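Local atomic coordinates of glutathione S-transferase (Agrobacterium tumefaciens, PDB entry 2YCD), a protein that probably transfers glutathione to electrophilic compounds, perhaps in herbicide detoxification, and binds the conjugate S-(p-nitrobenzyl)glutathione. Residues L180-C183 with V184-L188; N199-A202 with Y203-G207; K150-L153 with L154-D158; G172-S175 with A176-L180; R110-A113 with W114-A118. All blocks are in the same frame, centred on the assembly; numbering follows the deposited sequence.

Contact 1 of 5, residues L180-C183 with V184-L188; sequences LMIC and VLRRL. With GTB (S-(p-nitrobenzyl)glutathione), chain B.
Bonds of the i to i+4 kind join V184 N to L180 O at 3.1 Å, L185 N to M181 O at 2.9 Å and R186 N to I182 O at 2.9 Å, after which R187 N and L188 N bond three residues back, to V184 O and L185 O. Across the turn, M181 leans on L185. Its CG lies anti to the backbone N (chi1 -174°), which brings it to 4.0 Å from L185 CD1; bends at chi2 and chi3 then fold the thioether beyond it. R186 lays its CG against I182 O at 3.2 Å, then turns at chi3 and carries its guanidinium away from the helix, where NE forms a salt bridge with E189 and NH2 reaches the backbone oxygen of R30. R187 instead turns toward the bound conjugate. C6' of the nitrobenzyl ring sits over one face of its guanidinium, 3.2 Å above the plane and toward the rim; the closest atom is R187 NH2, 3.5 Å from C6'. R187 is thus part of the ligand pocket. Residues 180-185 lie on helix 176-185, and the contact is largely buried in the GST C-terminal domain: V184 faces I126 on helix 105-135, I182 and C183 meet W40 on helix 35-45, and L185 packs on V204 of helix 198-208.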
# COMPACT_ATOMS: atom_id res chain seq x y z
N LEU A 180 -10.26 5.24 2.51
CA LEU A 180 -9.42 4.04 2.52
C LEU A 180 -9.26 3.47 3.92
O LEU A 180 -9.37 2.24 4.13
CB LEU A 180 -8.05 4.32 1.89
CG LEU A 180 -8.10 4.65 0.39
CD1 LEU A 180 -6.72 5.10 -0.08
CD2 LEU A 180 -8.60 3.46 -0.45
N MET A 181 -9.07 4.34 4.90
CA MET A 181 -8.87 3.88 6.27
C MET A 181 -10.13 3.24 6.87
O MET A 181 -10.04 2.18 7.52
CB MET A 181 -8.40 5.03 7.17
CG MET A 181 -8.02 4.58 8.60
SD MET A 181 -6.48 3.61 8.67
CE MET A 181 -5.26 4.92 8.47
N ILE A 182 -11.28 3.85 6.65
CA ILE A 182 -12.51 3.29 7.17
C ILE A 182 -12.86 1.97 6.51
O ILE A 182 -13.28 1.02 7.17
CB ILE A 182 -13.64 4.33 7.13
CG1 ILE A 182 -13.34 5.39 8.20
CG2 ILE A 182 -15.01 3.67 7.42
CD1 ILE A 182 -14.21 6.64 8.13
N CYS A 183 -12.66 1.86 5.20
CA CYS A 183 -12.95 0.58 4.54
C CYS A 183 -12.03 -0.54 5.04
O CYS A 183 -12.48 -1.68 5.18
CB CYS A 183 -12.90 0.71 3.02
SG CYS A 183 -14.27 1.68 2.31
N VAL A 184 -10.77 -0.20 5.32
CA VAL A 184 -9.83 -1.16 5.92
C VAL A 184 -10.31 -1.57 7.33
O VAL A 184 -10.39 -2.77 7.67
CB VAL A 184 -8.38 -0.57 5.91
CG1 VAL A 184 -7.46 -1.26 6.92
CG2 VAL A 184 -7.77 -0.62 4.48
N LEU A 185 -10.63 -0.59 8.17
CA LEU A 185 -11.03 -0.87 9.55
C LEU A 185 -12.31 -1.69 9.62
O LEU A 185 -12.48 -2.49 10.55
CB LEU A 185 -11.21 0.43 10.33
CG LEU A 185 -9.92 1.19 10.66
CD1 LEU A 185 -10.25 2.56 11.22
CD2 LEU A 185 -9.07 0.40 11.65
N ARG A 186 -13.20 -1.52 8.65
CA ARG A 186 -14.44 -2.29 8.63
C ARG A 186 -14.23 -3.79 8.53
O ARG A 186 -15.13 -4.55 8.89
CB ARG A 186 -15.40 -1.79 7.54
CG ARG A 186 -16.05 -0.45 7.87
CD ARG A 186 -17.29 -0.18 6.95
NE ARG A 186 -18.31 -1.21 7.16
CZ ARG A 186 -18.85 -1.99 6.22
NH1 ARG A 186 -18.53 -1.85 4.95
NH2 ARG A 186 -19.75 -2.92 6.56
N ARG A 187 -13.05 -4.23 8.06
CA ARG A 187 -12.75 -5.66 8.06
C ARG A 187 -12.69 -6.25 9.46
O ARG A 187 -12.72 -7.47 9.63
CB ARG A 187 -11.46 -5.94 7.29
CG ARG A 187 -11.61 -5.52 5.84
CD ARG A 187 -10.41 -5.89 5.01
NE ARG A 187 -10.41 -7.31 4.68
CZ ARG A 187 -9.93 -7.81 3.55
NH1 ARG A 187 -9.39 -7.00 2.63
NH2 ARG A 187 -9.96 -9.11 3.35
N LEU A 188 -12.65 -5.38 10.47
CA LEU A 188 -12.64 -5.82 11.87
C LEU A 188 -14.01 -5.83 12.53
O LEU A 188 -14.12 -6.22 13.70
CB LEU A 188 -11.73 -4.94 12.72
CG LEU A 188 -10.24 -5.03 12.38
CD1 LEU A 188 -9.49 -4.02 13.21
CD2 LEU A 188 -9.72 -6.45 12.66
N1 GTB B . -4.13 -4.31 -4.11
CA1 GTB B . -5.40 -4.62 -4.78
C1 GTB B . -6.34 -3.45 -4.66
O11 GTB B . -6.34 -2.83 -3.58
O12 GTB B . -7.10 -3.17 -5.62
CB1 GTB B . -5.97 -5.91 -4.17
CG1 GTB B . -7.22 -6.36 -4.92
CD1 GTB B . -7.87 -7.56 -4.27
OE1 GTB B . -7.35 -8.07 -3.27
N2 GTB B . -9.00 -8.00 -4.82
CA2 GTB B . -9.74 -9.14 -4.29
C2 GTB B . -10.03 -10.16 -5.35
O2 GTB B . -10.29 -9.84 -6.50
CB2 GTB B . -11.13 -8.65 -3.83
SG2 GTB B . -11.11 -7.56 -2.45
N3 GTB B . -10.01 -11.44 -4.94
CA3 GTB B . -10.32 -12.57 -5.79
C3 GTB B . -9.13 -13.42 -6.14
O31 GTB B . -8.03 -13.18 -5.62
O32 GTB B . -9.34 -14.35 -6.95
C' GTB B . -10.55 -8.52 -1.07
C1' GTB B . -11.68 -9.07 -0.25
C2' GTB B . -12.17 -10.34 -0.49
C3' GTB B . -13.21 -10.85 0.28
C4' GTB B . -13.77 -10.07 1.29
N41 GTB B . -14.82 -10.58 2.07
O41 GTB B . -15.25 -9.96 3.04
O42 GTB B . -15.29 -11.67 1.79
C5' GTB B . -13.27 -8.80 1.54
C6' GTB B . -12.23 -8.29 0.77

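Contact 2 of 5, residues N199-A202 with Y203-G207; sequences NLLA and YVERG
N199 O is held twice: it accepts the Y203 backbone N at 2.9 Å, with an N-H...O angle of 149°, and a proton from a water at 2.7 Å. That water in turn accepts from R206 NH2 at 2.7 Å, lying in the guanidinium plane at its edge, so it ties the tip of R206 to a carbonyl almost two turns back. The arginine gets there by a bend at chi3 (-65°), which folds its chain back along the helix. One face of the guanidinium then lies over A202 O and Y203 CA, and NH1 comes to 3.7 Å from A202 CB. A202 O itself bonds the backbone N of R206 at 2.8 Å. The same NH2 of R206 also donates to E168 O, outside the helix, which together with the water fixes the rotation of the guanidinium.

On the buried side, Y203 CB rests 3.2 Å from N199 O, and CG, anti to the backbone N (chi1 171°), sends the ring away from the turn. R206 NH2 lies near the plane of that ring, at the edge, while the phenol oxygen goes on to a bond with D178 OD1. N199 turns its amide to S161 OG and G165 O, joining this helix to the end of helix 142-164. V204 N bonds L200 O at 2.9 Å, and the CG2 of V204 settles against the same oxygen at 3.4 Å.

Buried Y203, L200 and V204 on one side, with L201, A202 and E205 partly exposed on the other, make an amphipathic helix packed on the helical bundle of the GST C-terminal domain.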
# COMPACT_ATOMS: atom_id res chain seq x y z
N ASN A 199 -12.67 5.55 20.17
CA ASN A 199 -12.54 6.60 19.17
C ASN A 199 -12.44 6.04 17.74
O ASN A 199 -12.94 6.66 16.81
CB ASN A 199 -11.44 7.64 19.50
CG ASN A 199 -10.03 7.10 19.36
OD1 ASN A 199 -9.78 5.90 19.41
ND2 ASN A 199 -9.09 8.01 19.23
N LEU A 200 -11.86 4.86 17.58
CA LEU A 200 -11.82 4.23 16.26
C LEU A 200 -13.19 3.74 15.81
O LEU A 200 -13.57 3.91 14.64
CB LEU A 200 -10.80 3.08 16.24
CG LEU A 200 -9.33 3.43 16.52
CD1 LEU A 200 -8.49 2.19 16.29
CD2 LEU A 200 -8.83 4.58 15.68
N LEU A 201 -13.95 3.15 16.73
CA LEU A 201 -15.33 2.76 16.46
C LEU A 201 -16.17 3.96 16.04
O LEU A 201 -16.91 3.90 15.07
CB LEU A 201 -15.92 2.12 17.72
CG LEU A 201 -17.35 1.62 17.57
CD1 LEU A 201 -17.45 0.61 16.43
CD2 LEU A 201 -17.81 1.01 18.88
N ALA A 202 -16.06 5.05 16.78
CA ALA A 202 -16.82 6.26 16.49
C ALA A 202 -16.41 6.85 15.14
O ALA A 202 -17.25 7.37 14.40
CB ALA A 202 -16.65 7.30 17.61
N TYR A 203 -15.12 6.77 14.84
CA TYR A 203 -14.57 7.22 13.55
C TYR A 203 -15.19 6.43 12.38
O TYR A 203 -15.70 7.00 11.43
CB TYR A 203 -13.05 7.10 13.61
CG TYR A 203 -12.31 7.31 12.30
CD1 TYR A 203 -12.25 8.55 11.69
CD2 TYR A 203 -11.66 6.25 11.68
CE1 TYR A 203 -11.57 8.75 10.50
CE2 TYR A 203 -10.96 6.42 10.50
CZ TYR A 203 -10.92 7.66 9.90
OH TYR A 203 -10.25 7.83 8.71
N VAL A 204 -15.18 5.11 12.49
CA VAL A 204 -15.79 4.26 11.47
C VAL A 204 -17.28 4.60 11.32
O VAL A 204 -17.78 4.74 10.20
CB VAL A 204 -15.61 2.79 11.83
CG1 VAL A 204 -16.50 1.90 10.94
CG2 VAL A 204 -14.15 2.39 11.69
N GLU A 205 -17.99 4.75 12.44
CA GLU A 205 -19.41 5.10 12.38
C GLU A 205 -19.65 6.48 11.75
O GLU A 205 -20.63 6.66 11.01
CB GLU A 205 -20.09 4.99 13.75
CG GLU A 205 -20.15 3.55 14.30
CD GLU A 205 -20.86 2.57 13.37
OE1 GLU A 205 -21.77 2.99 12.63
OE2 GLU A 205 -20.50 1.37 13.38
N ARG A 206 -18.76 7.44 12.00
CA ARG A 206 -18.88 8.75 11.37
C ARG A 206 -18.84 8.65 9.84
O ARG A 206 -19.59 9.33 9.13
CB ARG A 206 -17.78 9.71 11.85
CG ARG A 206 -18.06 10.32 13.22
CD ARG A 206 -17.20 11.57 13.46
NE ARG A 206 -15.79 11.26 13.54
CZ ARG A 206 -15.19 10.73 14.59
NH1 ARG A 206 -15.90 10.42 15.68
NH2 ARG A 206 -13.89 10.51 14.57
N GLY A 207 -17.95 7.79 9.33
CA GLY A 207 -17.87 7.57 7.90
C GLY A 207 -19.11 6.87 7.34
O GLY A 207 -19.64 7.25 6.30
O HOH W 1 -13.68 9.28 16.99

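Contact 3 of 5, residues K150-L153 with L154-D158; sequences KEQL and LKRLD
R156 turns its side chain back over Q152, and its atoms can be followed outward in order. CB lies 3.6 Å from L153 O. CG, set anti to the carbonyl carbon, is 3.6 Å from Q152 O and already near the Q152 amide. A bend at chi2 (-74°) then swings the chain so that NE is 3.7 Å from Q152 OE1, CZ 3.6 Å and NH2 3.8 Å from the same oxygen. OE1 therefore sits over the centre of one guanidinium face, with the amide and guanidinium planes 56° apart; it lies above the plane and not in line with the N-H groups, so the contact is electrostatic and probably favourable. NH1 forms a salt bridge with E159 OE1. All of this lies on helix 142-164 of the all-helical GST C-terminal domain, where R156 also packs on T121 of helix 105-135 and on Q72 of the second subunit. The Q152 amide is held from its other end as well: NE2 donates to a water at 2.9 Å, and the same water accepts from K155 NZ, whose salt bridge is with E159. On the buried side of the helix, L153 CD1 presses against L157 CG at 3.9 Å, L153 CG being anti to the backbone N (chi1 172°), while L157 N bonds L153 O at 2.9 Å.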
# COMPACT_ATOMS: atom_id res chain seq x y z
N LYS A 150 -2.74 -11.18 16.61
CA LYS A 150 -3.63 -10.32 17.37
C LYS A 150 -2.84 -9.30 18.20
O LYS A 150 -3.21 -8.12 18.28
CB LYS A 150 -4.60 -11.12 18.26
CG LYS A 150 -5.72 -10.28 18.88
CD LYS A 150 -6.62 -11.09 19.80
CE LYS A 150 -7.76 -10.23 20.33
NZ LYS A 150 -8.72 -11.01 21.16
N GLU A 151 -1.76 -9.75 18.82
CA GLU A 151 -0.93 -8.83 19.61
C GLU A 151 -0.36 -7.70 18.74
O GLU A 151 -0.41 -6.54 19.13
CB GLU A 151 0.19 -9.60 20.31
CG GLU A 151 1.09 -8.72 21.18
CD GLU A 151 2.22 -9.51 21.82
OE1 GLU A 151 2.38 -10.71 21.50
OE2 GLU A 151 2.96 -8.94 22.65
N GLN A 152 0.15 -8.04 17.57
CA GLN A 152 0.67 -7.02 16.66
C GLN A 152 -0.43 -6.07 16.18
O GLN A 152 -0.22 -4.85 16.06
CB GLN A 152 1.39 -7.67 15.48
CG GLN A 152 1.92 -6.67 14.48
CD GLN A 152 2.91 -5.68 15.10
OE1 GLN A 152 2.72 -4.47 15.03
NE2 GLN A 152 3.97 -6.20 15.70
N LEU A 153 -1.63 -6.62 15.93
CA LEU A 153 -2.76 -5.78 15.54
C LEU A 153 -3.17 -4.79 16.64
O LEU A 153 -3.37 -3.59 16.38
CB LEU A 153 -3.96 -6.65 15.11
CG LEU A 153 -5.26 -5.89 14.86
CD1 LEU A 153 -5.08 -4.88 13.73
CD2 LEU A 153 -6.37 -6.87 14.53
N LEU A 154 -3.29 -5.28 17.88
CA LEU A 154 -3.69 -4.40 18.97
C LEU A 154 -2.69 -3.27 19.19
O LEU A 154 -3.08 -2.15 19.48
CB LEU A 154 -3.92 -5.20 20.26
CG LEU A 154 -4.98 -6.30 20.18
CD1 LEU A 154 -5.20 -6.98 21.53
CD2 LEU A 154 -6.29 -5.74 19.65
N LYS A 155 -1.41 -3.55 19.00
CA LYS A 155 -0.38 -2.52 19.09
C LYS A 155 -0.60 -1.42 18.03
O LYS A 155 -0.53 -0.23 18.33
CB LYS A 155 1.01 -3.16 18.98
CG LYS A 155 2.15 -2.16 19.04
CD LYS A 155 3.49 -2.88 19.16
CE LYS A 155 4.64 -1.89 19.24
NZ LYS A 155 4.84 -1.13 17.97
N ARG A 156 -0.86 -1.81 16.78
CA ARG A 156 -1.13 -0.84 15.72
C ARG A 156 -2.41 -0.04 15.97
O ARG A 156 -2.46 1.16 15.69
CB ARG A 156 -1.21 -1.53 14.36
CG ARG A 156 0.12 -2.02 13.85
CD ARG A 156 1.02 -0.89 13.37
NE ARG A 156 2.28 -1.44 12.89
CZ ARG A 156 3.45 -1.32 13.50
NH1 ARG A 156 3.56 -0.63 14.63
NH2 ARG A 156 4.53 -1.88 12.96
N LEU A 157 -3.44 -0.69 16.51
CA LEU A 157 -4.67 0.02 16.85
C LEU A 157 -4.47 0.98 18.03
O LEU A 157 -5.01 2.08 18.01
CB LEU A 157 -5.82 -0.96 17.12
CG LEU A 157 -6.24 -1.86 15.94
CD1 LEU A 157 -7.33 -2.83 16.35
CD2 LEU A 157 -6.72 -1.04 14.75
N ASP A 158 -3.67 0.57 19.01
CA ASP A 158 -3.27 1.47 20.10
C ASP A 158 -2.64 2.73 19.50
O ASP A 158 -2.98 3.84 19.85
CB ASP A 158 -2.22 0.84 21.03
CG ASP A 158 -2.77 -0.27 21.92
OD1 ASP A 158 -4.01 -0.37 22.09
OD2 ASP A 158 -1.94 -1.03 22.46
O HOH W 2 5.34 -3.76 16.33

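Contact 4 of 5, residues G172-S175 with A176-L180; sequences GSFS and AADIL
A capping box starts the helix here: S175 is the N-cap, and D178 answers it three residues on. S175 N gives its proton to D178 OD2 at 2.9 Å, on the anti lone pair of that oxygen, while S175 OG, placed between its own backbone N and carbonyl carbon (chi1 77°), accepts from A177 N at 3.0 Å. A water ties the box together, accepting from S175 OG and donating both to D178 OD2, at 2.6 Å, and to S173 O. The carboxylate is therefore gripped on one oxygen by backbone and water, and on the other, OD1, by Y203 OH and L170 N. S175 O takes I179 N at 3.3 Å, the first full helical turn. Just before the cap, F174 CZ touches I179 CG1 at 3.6 Å, a hydrophobic staple from the residue preceding the cap to the fourth of the helix; F174 CE1 also packs on D178 CB at 3.8 Å. Such a box and staple are a recurrent feature at this helix in the GST superfamily. Helix 176-185 enters the fold here between helix 105-135, where S175 meets T111, helix 35-45, where I179 meets W40, and helix 86-96, where A176 lies on V90.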
# COMPACT_ATOMS: atom_id res chain seq x y z
N GLY A 172 -7.80 17.02 8.89
CA GLY A 172 -8.72 18.13 8.76
C GLY A 172 -10.06 17.67 8.22
O GLY A 172 -10.77 16.92 8.88
N SER A 173 -10.39 18.09 7.01
CA SER A 173 -11.67 17.76 6.40
C SER A 173 -11.70 16.31 5.92
O SER A 173 -10.65 15.72 5.64
CB SER A 173 -11.95 18.69 5.21
OG SER A 173 -12.06 20.04 5.63
N PHE A 174 -12.90 15.76 5.81
CA PHE A 174 -13.07 14.42 5.26
C PHE A 174 -12.27 14.31 3.96
O PHE A 174 -12.28 15.23 3.13
CB PHE A 174 -14.55 14.14 5.01
CG PHE A 174 -14.81 12.78 4.43
CD1 PHE A 174 -14.89 11.66 5.26
CD2 PHE A 174 -14.94 12.60 3.06
CE1 PHE A 174 -15.11 10.40 4.71
CE2 PHE A 174 -15.16 11.36 2.53
CZ PHE A 174 -15.24 10.26 3.34
N SER A 175 -11.59 13.18 3.77
CA SER A 175 -10.73 13.01 2.59
C SER A 175 -10.69 11.58 2.07
O SER A 175 -11.22 10.64 2.69
CB SER A 175 -9.29 13.44 2.90
OG SER A 175 -8.63 12.44 3.66
N ALA A 176 -10.02 11.41 0.93
CA ALA A 176 -9.74 10.08 0.41
C ALA A 176 -9.01 9.19 1.42
O ALA A 176 -9.15 7.96 1.37
CB ALA A 176 -8.94 10.18 -0.87
N ALA A 177 -8.23 9.78 2.34
CA ALA A 177 -7.58 8.95 3.35
C ALA A 177 -8.62 8.28 4.25
O ALA A 177 -8.45 7.13 4.66
CB ALA A 177 -6.58 9.77 4.19
N ASP A 178 -9.68 9.02 4.59
CA ASP A 178 -10.70 8.45 5.45
C ASP A 178 -11.46 7.34 4.75
O ASP A 178 -11.82 6.34 5.37
CB ASP A 178 -11.64 9.53 5.99
CG ASP A 178 -10.89 10.62 6.73
OD1 ASP A 178 -10.32 10.35 7.80
OD2 ASP A 178 -10.88 11.74 6.19
N ILE A 179 -11.72 7.51 3.46
CA ILE A 179 -12.37 6.44 2.69
C ILE A 179 -11.55 5.15 2.80
O ILE A 179 -12.08 4.08 3.15
CB ILE A 179 -12.57 6.84 1.23
CG1 ILE A 179 -13.59 7.98 1.10
CG2 ILE A 179 -12.96 5.60 0.39
CD1 ILE A 179 -13.84 8.43 -0.35
N LEU A 180 -10.26 5.24 2.51
CA LEU A 180 -9.42 4.04 2.52
C LEU A 180 -9.26 3.47 3.92
O LEU A 180 -9.37 2.24 4.13
CB LEU A 180 -8.05 4.32 1.89
CG LEU A 180 -8.10 4.65 0.39
CD1 LEU A 180 -6.72 5.10 -0.08
CD2 LEU A 180 -8.60 3.46 -0.45
O HOH W 3 -8.94 13.54 6.32

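Contact 5 of 5, residues R110-A113 with W114-A118; sequences RTVA and WMFAA
V112 O is met twice by F116: its backbone N bonds that oxygen at 3.0 Å and nearly straight, with an N-H...O angle of 173°, and the ring edge comes alongside, CD1 at 3.3 Å with the oxygen in the ring plane. The other carbonyls of residues 110-113 are taken just as regularly. R110 O accepts W114 N at 3.1 Å, T111 O accepts M115 N at 3.0 Å and A113 O accepts A117 N at 2.8 Å.

Polar side chains find their partners elsewhere. T111 OG1 bonds back to R107 O on its own helix, a common way for a buried threonine to satisfy its hydroxyl without a partner from another element. R110 extends away from the turn and its NH2 makes a salt bridge with E171 OE2.

Helix 105-135 is one of the helices that line the dimer interface in the GST fold, and the aromatic residues here show it: F116 stacks on F116 of the second subunit, and W114 meets F84 of that subunit edge-to-face.

The V112 and F116 side chains run along together, V112 CG1 3.8 Å from F116 CE1. W114 keeps CG anti to its carbonyl carbon (chi1 -80°), which, with the ring turn at chi2, brings CD1 to 3.4 Å from R110 O, already bonded to its own N-H. M115 CG lies 3.4 Å from T111 O, and beyond it the methionine packs on A176 and L180 of helix 176-185.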
# COMPACT_ATOMS: atom_id res chain seq x y z
N ARG A 110 0.11 15.37 3.37
CA ARG A 110 -0.21 14.58 4.55
C ARG A 110 -1.42 13.67 4.33
O ARG A 110 -1.48 12.56 4.88
CB ARG A 110 -0.42 15.48 5.77
CG ARG A 110 0.84 16.27 6.13
CD ARG A 110 0.77 16.77 7.56
NE ARG A 110 -0.34 17.70 7.74
CZ ARG A 110 -0.24 19.02 7.59
NH1 ARG A 110 0.93 19.57 7.28
NH2 ARG A 110 -1.30 19.80 7.77
N THR A 111 -2.39 14.11 3.53
CA THR A 111 -3.54 13.28 3.19
C THR A 111 -3.05 12.04 2.44
O THR A 111 -3.48 10.91 2.73
CB THR A 111 -4.55 14.08 2.35
OG1 THR A 111 -4.95 15.24 3.08
CG2 THR A 111 -5.80 13.24 2.07
N VAL A 112 -2.15 12.24 1.48
CA VAL A 112 -1.57 11.12 0.74
C VAL A 112 -0.79 10.18 1.69
O VAL A 112 -0.88 8.95 1.55
CB VAL A 112 -0.69 11.65 -0.43
CG1 VAL A 112 0.11 10.53 -1.09
CG2 VAL A 112 -1.57 12.37 -1.46
N ALA A 113 -0.04 10.73 2.65
CA ALA A 113 0.57 9.87 3.67
C ALA A 113 -0.45 8.93 4.33
O ALA A 113 -0.20 7.72 4.47
CB ALA A 113 1.32 10.71 4.72
N TRP A 114 -1.61 9.47 4.72
CA TRP A 114 -2.61 8.64 5.39
C TRP A 114 -3.28 7.65 4.45
O TRP A 114 -3.67 6.57 4.90
CB TRP A 114 -3.63 9.53 6.15
CG TRP A 114 -3.06 9.99 7.47
CD1 TRP A 114 -2.67 11.25 7.79
CD2 TRP A 114 -2.77 9.16 8.60
NE1 TRP A 114 -2.18 11.27 9.09
CE2 TRP A 114 -2.24 10.00 9.60
CE3 TRP A 114 -2.97 7.82 8.89
CZ2 TRP A 114 -1.85 9.50 10.86
CZ3 TRP A 114 -2.58 7.32 10.13
CH2 TRP A 114 -2.04 8.16 11.10
N MET A 115 -3.40 7.97 3.17
CA MET A 115 -3.86 6.98 2.17
C MET A 115 -2.92 5.77 2.14
O MET A 115 -3.36 4.62 2.21
CB MET A 115 -3.99 7.61 0.78
CG MET A 115 -5.08 8.69 0.69
SD MET A 115 -5.08 9.57 -0.88
CE MET A 115 -5.69 8.27 -1.97
N PHE A 116 -1.62 6.04 2.04
CA PHE A 116 -0.64 4.95 2.10
C PHE A 116 -0.63 4.22 3.44
O PHE A 116 -0.48 3.00 3.47
CB PHE A 116 0.76 5.43 1.71
CG PHE A 116 0.97 5.58 0.21
CD1 PHE A 116 0.63 6.76 -0.45
CD2 PHE A 116 1.49 4.54 -0.53
CE1 PHE A 116 0.83 6.90 -1.83
CE2 PHE A 116 1.69 4.65 -1.90
CZ PHE A 116 1.36 5.84 -2.56
N ALA A 117 -0.78 4.95 4.55
CA ALA A 117 -0.80 4.30 5.86
C ALA A 117 -1.97 3.34 6.01
O ALA A 117 -1.83 2.25 6.57
CB ALA A 117 -0.84 5.34 6.97
N ALA A 118 -3.14 3.73 5.52
CA ALA A 118 -4.29 2.84 5.56
C ALA A 118 -3.94 1.51 4.90
O ALA A 118 -4.27 0.45 5.42
CB ALA A 118 -5.50 3.48 4.84

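How the contacts relate
Helix 176-185 ties the set together: contact 4 caps its start and contact 1 follows it to R187, which touches the nitrobenzyl group; the two share L180. Contact 5 packs along it, with S175 OG 3.3 Å from T111 CG2 and M181 CE 3.7 Å from W114 CE3, and brings A117 to about 7 Å from a bound conjugate, side chain to ligand. Contact 2 lies on another flank, I182 CG1 reaching Y203 CE2 at 3.5 Å, and Y203 OH probably bonds D178 OD1 at 2.7 Å. Contact 3 meets contact 1 through L188 CD2 and L153 CD2 at 3.9 Å, and its R156 side chain comes within about 5 Å of a bound conjugate.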